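Local atomic coordinates of SAM-dependent methyltransferase (Pyrococcus horikoshii, PDB entry 1WZN), a protein that probably transfers a methyl group from S-adenosylmethionine to a substrate, and binds the product S-adenosyl-L-homocysteine. Residues P55-A60 against L88-L93. Sequence-based numbering, arbitrary orientation.
With SAH (S-adenosyl-L-homocysteine), chain F.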
ATOM      1  N   PRO A  55     -18.740  23.659 -19.947  1.00 16.69           N
ATOM      2  CA  PRO A  55     -18.957  24.931 -19.245  1.00 15.82           C
ATOM      3  C   PRO A  55     -19.373  26.057 -20.208  1.00 14.90           C
ATOM      4  O   PRO A  55     -19.998  27.037 -19.801  1.00 16.36           O
ATOM      5  CB  PRO A  55     -17.605  25.193 -18.575  1.00 18.96           C
ATOM      6  CG  PRO A  55     -16.632  24.558 -19.530  1.00 18.19           C
ATOM      7  CD  PRO A  55     -17.320  23.262 -19.903  1.00 17.93           C
ATOM      8  N   THR A  56     -19.021  25.902 -21.483  1.00 14.69           N
ATOM      9  CA  THR A  56     -19.345  26.881 -22.524  1.00 15.56           C
ATOM     10  C   THR A  56     -20.859  27.111 -22.606  1.00 14.61           C
ATOM     11  O   THR A  56     -21.332  28.246 -22.597  1.00 15.00           O
ATOM     12  CB  THR A  56     -18.857  26.389 -23.910  1.00 14.27           C
ATOM     13  OG1 THR A  56     -17.555  25.798 -23.776  1.00 14.19           O
ATOM     14  CG2 THR A  56     -18.771  27.551 -24.896  1.00 13.54           C
ATOM     15  N   LEU A  57     -21.611  26.021 -22.705  1.00 15.65           N
ATOM     16  CA  LEU A  57     -23.065  26.100 -22.784  1.00 16.87           C
ATOM     17  C   LEU A  57     -23.679  26.622 -21.488  1.00 16.99           C
ATOM     18  O   LEU A  57     -24.666  27.362 -21.514  1.00 16.87           O
ATOM     19  CB  LEU A  57     -23.653  24.731 -23.144  1.00 18.91           C
ATOM     20  CG  LEU A  57     -23.748  24.426 -24.650  1.00 21.39           C
ATOM     21  CD1 LEU A  57     -22.354  24.318 -25.255  1.00 23.79           C
ATOM     22  CD2 LEU A  57     -24.517  23.133 -24.864  1.00 25.30           C
ATOM     23  N   GLU A  58     -23.095  26.253 -20.350  1.00 17.35           N
ATOM     24  CA  GLU A  58     -23.613  26.723 -19.067  1.00 18.38           C
ATOM     25  C   GLU A  58     -23.484  28.251 -18.999  1.00 18.83           C
ATOM     26  O   GLU A  58     -24.404  28.948 -18.553  1.00 15.95           O
ATOM     27  CB  GLU A  58     -22.850  26.052 -17.917  1.00 18.42           C
ATOM     28  CG  GLU A  58     -23.303  26.453 -16.514  1.00 18.43           C
ATOM     29  CD  GLU A  58     -24.792  26.244 -16.266  1.00 21.54           C
ATOM     30  OE1 GLU A  58     -25.371  25.281 -16.812  1.00 20.56           O
ATOM     31  OE2 GLU A  58     -25.379  27.042 -15.502  1.00 22.39           O
ATOM     32  N   LEU A  59     -22.344  28.774 -19.448  1.00 16.54           N
ATOM     33  CA  LEU A  59     -22.125  30.220 -19.467  1.00 16.37           C
ATOM     34  C   LEU A  59     -23.113  30.874 -20.440  1.00 17.55           C
ATOM     35  O   LEU A  59     -23.691  31.922 -20.143  1.00 17.47           O
ATOM     36  CB  LEU A  59     -20.682  30.536 -19.898  1.00 15.46           C
ATOM     37  CG  LEU A  59     -19.616  30.404 -18.797  1.00 16.06           C
ATOM     38  CD1 LEU A  59     -18.214  30.286 -19.389  1.00 15.41           C
ATOM     39  CD2 LEU A  59     -19.714  31.629 -17.892  1.00 14.73           C
ATOM     40  N   ALA A  60     -23.308  30.258 -21.602  1.00 16.62           N
ATOM     41  CA  ALA A  60     -24.235  30.806 -22.596  1.00 17.67           C
ATOM     42  C   ALA A  60     -25.652  30.854 -22.039  1.00 19.82           C
ATOM     43  O   ALA A  60     -26.377  31.834 -22.222  1.00 22.32           O
ATOM     44  CB  ALA A  60     -24.211  29.957 -23.864  1.00 18.17           C
ATOM     45  N   LEU A  88     -29.036  27.571 -27.778  1.00 20.40           N
ATOM     46  CA  LEU A  88     -28.031  28.498 -27.289  1.00 19.64           C
ATOM     47  C   LEU A  88     -27.203  28.956 -28.476  1.00 20.77           C
ATOM     48  O   LEU A  88     -26.816  28.152 -29.324  1.00 20.07           O
ATOM     49  CB  LEU A  88     -27.152  27.815 -26.236  1.00 18.93           C
ATOM     50  CG  LEU A  88     -27.925  27.442 -24.964  1.00 19.90           C
ATOM     51  CD1 LEU A  88     -27.055  26.598 -24.032  1.00 18.43           C
ATOM     52  CD2 LEU A  88     -28.391  28.720 -24.268  1.00 20.67           C
ATOM     53  N   LYS A  89     -26.960  30.258 -28.545  1.00 20.54           N
ATOM     54  CA  LYS A  89     -26.192  30.831 -29.635  1.00 22.06           C
ATOM     55  C   LYS A  89     -24.746  31.032 -29.194  1.00 20.81           C
ATOM     56  O   LYS A  89     -24.445  31.917 -28.391  1.00 19.91           O
ATOM     57  CB  LYS A  89     -26.815  32.164 -30.063  1.00 24.79           C
ATOM     58  CG  LYS A  89     -28.243  32.033 -30.581  1.00 30.35           C
ATOM     59  CD  LYS A  89     -28.767  33.351 -31.143  1.00 34.84           C
ATOM     60  CE  LYS A  89     -30.165  33.175 -31.733  1.00 38.44           C
ATOM     61  NZ  LYS A  89     -30.701  34.437 -32.316  1.00 41.06           N
ATOM     62  N   ILE A  90     -23.865  30.184 -29.711  1.00 18.87           N
ATOM     63  CA  ILE A  90     -22.446  30.243 -29.377  1.00 18.19           C
ATOM     64  C   ILE A  90     -21.647  30.119 -30.661  1.00 17.53           C
ATOM     65  O   ILE A  90     -21.992  29.334 -31.539  1.00 18.20           O
ATOM     66  CB  ILE A  90     -22.028  29.068 -28.449  1.00 18.79           C
ATOM     67  CG1 ILE A  90     -22.800  29.143 -27.128  1.00 19.18           C
ATOM     68  CG2 ILE A  90     -20.516  29.102 -28.208  1.00 16.72           C
ATOM     69  CD1 ILE A  90     -22.670  27.895 -26.253  1.00 17.22           C
ATOM     70  N   GLU A  91     -20.589  30.907 -30.778  1.00 15.59           N
ATOM     71  CA  GLU A  91     -19.741  30.837 -31.953  1.00 17.53           C
ATOM     72  C   GLU A  91     -18.607  29.855 -31.645  1.00 18.11           C
ATOM     73  O   GLU A  91     -17.730  30.146 -30.828  1.00 17.20           O
ATOM     74  CB  GLU A  91     -19.169  32.223 -32.287  1.00 19.05           C
ATOM     75  CG  GLU A  91     -18.079  32.205 -33.354  1.00 23.43           C
ATOM     76  CD  GLU A  91     -17.615  33.594 -33.755  1.00 26.96           C
ATOM     77  OE1 GLU A  91     -17.616  34.504 -32.897  1.00 28.68           O
ATOM     78  OE2 GLU A  91     -17.232  33.770 -34.931  1.00 28.61           O
ATOM     79  N   PHE A  92     -18.645  28.686 -32.277  1.00 17.81           N
ATOM     80  CA  PHE A  92     -17.606  27.679 -32.079  1.00 17.60           C
ATOM     81  C   PHE A  92     -16.618  27.748 -33.243  1.00 19.17           C
ATOM     82  O   PHE A  92     -17.014  27.740 -34.412  1.00 18.89           O
ATOM     83  CB  PHE A  92     -18.233  26.283 -31.976  1.00 17.34           C
ATOM     84  CG  PHE A  92     -18.874  26.008 -30.642  1.00 17.65           C
ATOM     85  CD1 PHE A  92     -18.089  25.874 -29.496  1.00 17.91           C
ATOM     86  CD2 PHE A  92     -20.255  25.904 -30.521  1.00 17.79           C
ATOM     87  CE1 PHE A  92     -18.675  25.636 -28.243  1.00 18.19           C
ATOM     88  CE2 PHE A  92     -20.851  25.668 -29.283  1.00 17.18           C
ATOM     89  CZ  PHE A  92     -20.061  25.532 -28.139  1.00 16.52           C
ATOM     90  N   LEU A  93     -15.333  27.821 -32.909  1.00 17.27           N
ATOM     91  CA  LEU A  93     -14.266  27.929 -33.902  1.00 17.42           C
ATOM     92  C   LEU A  93     -13.205  26.854 -33.714  1.00 18.39           C
ATOM     93  O   LEU A  93     -12.892  26.478 -32.586  1.00 16.69           O
ATOM     94  CB  LEU A  93     -13.570  29.286 -33.767  1.00 17.18           C
ATOM     95  CG  LEU A  93     -14.436  30.545 -33.750  1.00 18.72           C
ATOM     96  CD1 LEU A  93     -13.604  31.744 -33.302  1.00 19.72           C
ATOM     97  CD2 LEU A  93     -15.011  30.768 -35.129  1.00 22.60           C
TER
HETATM   98  N   SAH F1001     -12.886  22.845 -21.637  1.00 16.53           N
HETATM   99  CA  SAH F1001     -13.568  21.503 -21.878  1.00 16.95           C
HETATM  100  CB  SAH F1001     -12.695  20.393 -22.398  1.00 18.90           C
HETATM  101  CG  SAH F1001     -11.511  19.877 -21.596  1.00 17.92           C
HETATM  102  SD  SAH F1001     -10.697  18.600 -22.659  1.00 17.57           S
HETATM  103  C   SAH F1001     -14.260  21.106 -20.497  1.00 18.08           C
HETATM  104  O   SAH F1001     -14.160  21.862 -19.513  1.00 17.25           O
HETATM  105  OXT SAH F1001     -14.914  19.989 -20.500  1.00 20.54           O
HETATM  106  C5' SAH F1001      -9.247  19.386 -23.248  1.00 16.16           C
HETATM  107  C4' SAH F1001      -9.509  20.110 -24.657  1.00 15.87           C
HETATM  108  O4' SAH F1001      -8.222  20.649 -24.978  1.00 17.24           O
HETATM  109  C3' SAH F1001      -9.839  19.203 -25.820  1.00 17.57           C
HETATM  110  O3' SAH F1001     -11.124  19.521 -26.355  1.00 16.94           O
HETATM  111  C2' SAH F1001      -8.630  19.443 -26.815  1.00 15.43           C
HETATM  112  O2' SAH F1001      -9.014  19.314 -28.178  1.00 18.24           O
HETATM  113  C1' SAH F1001      -8.169  20.836 -26.425  1.00 15.89           C
HETATM  114  N9  SAH F1001      -6.922  21.204 -26.762  1.00 17.41           N
HETATM  115  C8  SAH F1001      -5.670  20.683 -26.464  1.00 17.36           C
HETATM  116  N7  SAH F1001      -4.668  21.322 -26.973  1.00 17.55           N
HETATM  117  C5  SAH F1001      -5.267  22.390 -27.697  1.00 17.74           C
HETATM  118  C6  SAH F1001      -4.686  23.447 -28.475  1.00 17.62           C
HETATM  119  N6  SAH F1001      -3.367  23.601 -28.656  1.00 17.64           N
HETATM  120  N1  SAH F1001      -5.596  24.318 -29.038  1.00 15.44           N
HETATM  121  C2  SAH F1001      -6.945  24.196 -28.879  1.00 17.18           C
HETATM  122  N3  SAH F1001      -7.539  23.194 -28.138  1.00 16.44           N
HETATM  123  C4  SAH F1001      -6.644  22.333 -27.581  1.00 16.93           C
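Thr56, Leu57 and Ala60 form the side of helix 54-61 that packs on Leu88, Ile90 and Phe92, where the chain runs into edge strand 91-94. Just before them, Pro55 borders the ligand pocket: its CD lies 3.5 Å from O of S-adenosyl-L-homocysteine, so this helix both lines the pocket and packs on the sheet. Thr56 suits its place by being two-sided. With CG2 anti to the backbone N (chi1 -42°), Thr56 CG2 meets the Phe92 ring obliquely, 3.9 Å from Phe92 CE1, while the hydroxyl is hydrogen-bonded to Asp47. Leu57, long and flexible, reaches across. Leu57 CD1 comes up at the ring edge, in plane, 3.9 Å from Phe92 CZ. The same Leu57 CD1 touches Ile90 CD1 at 3.7 Å, the two chains meeting at about a right angle. Leu88 CD1 rests against Leu57, 4.0 Å from Leu57 CB and beside its carbonyl O. One turn after Thr56, the small Ala60 allows close approach: Ala60 CB is 3.5 Å from Ile90 CD1. With CG1 anti to the carbonyl carbon (chi1 -62°) and the chain extended beyond it (chi2 169°), Ile90 carries CD1 out to Ala60 and Leu57. Its beta-branching supplies a second arm: Ile90 CG2 lies over one face of the broad Phe92 ring, offset toward the rim, and also touches Thr56 CG2 at 4.1 Å, bridging ring and helix. Helix 73-85 packs on Phe92 too, through Leu76, Ala79 and Ala83. Strand 91-94 runs parallel to 65-70 at the end of the sheet, whose order 3-2-1-4-5-7-6 is that of the class I methyltransferase fold. No hydrogen bond crosses between the two segments; apolar side chains make the join, which probably depends on fit and the exclusion of water.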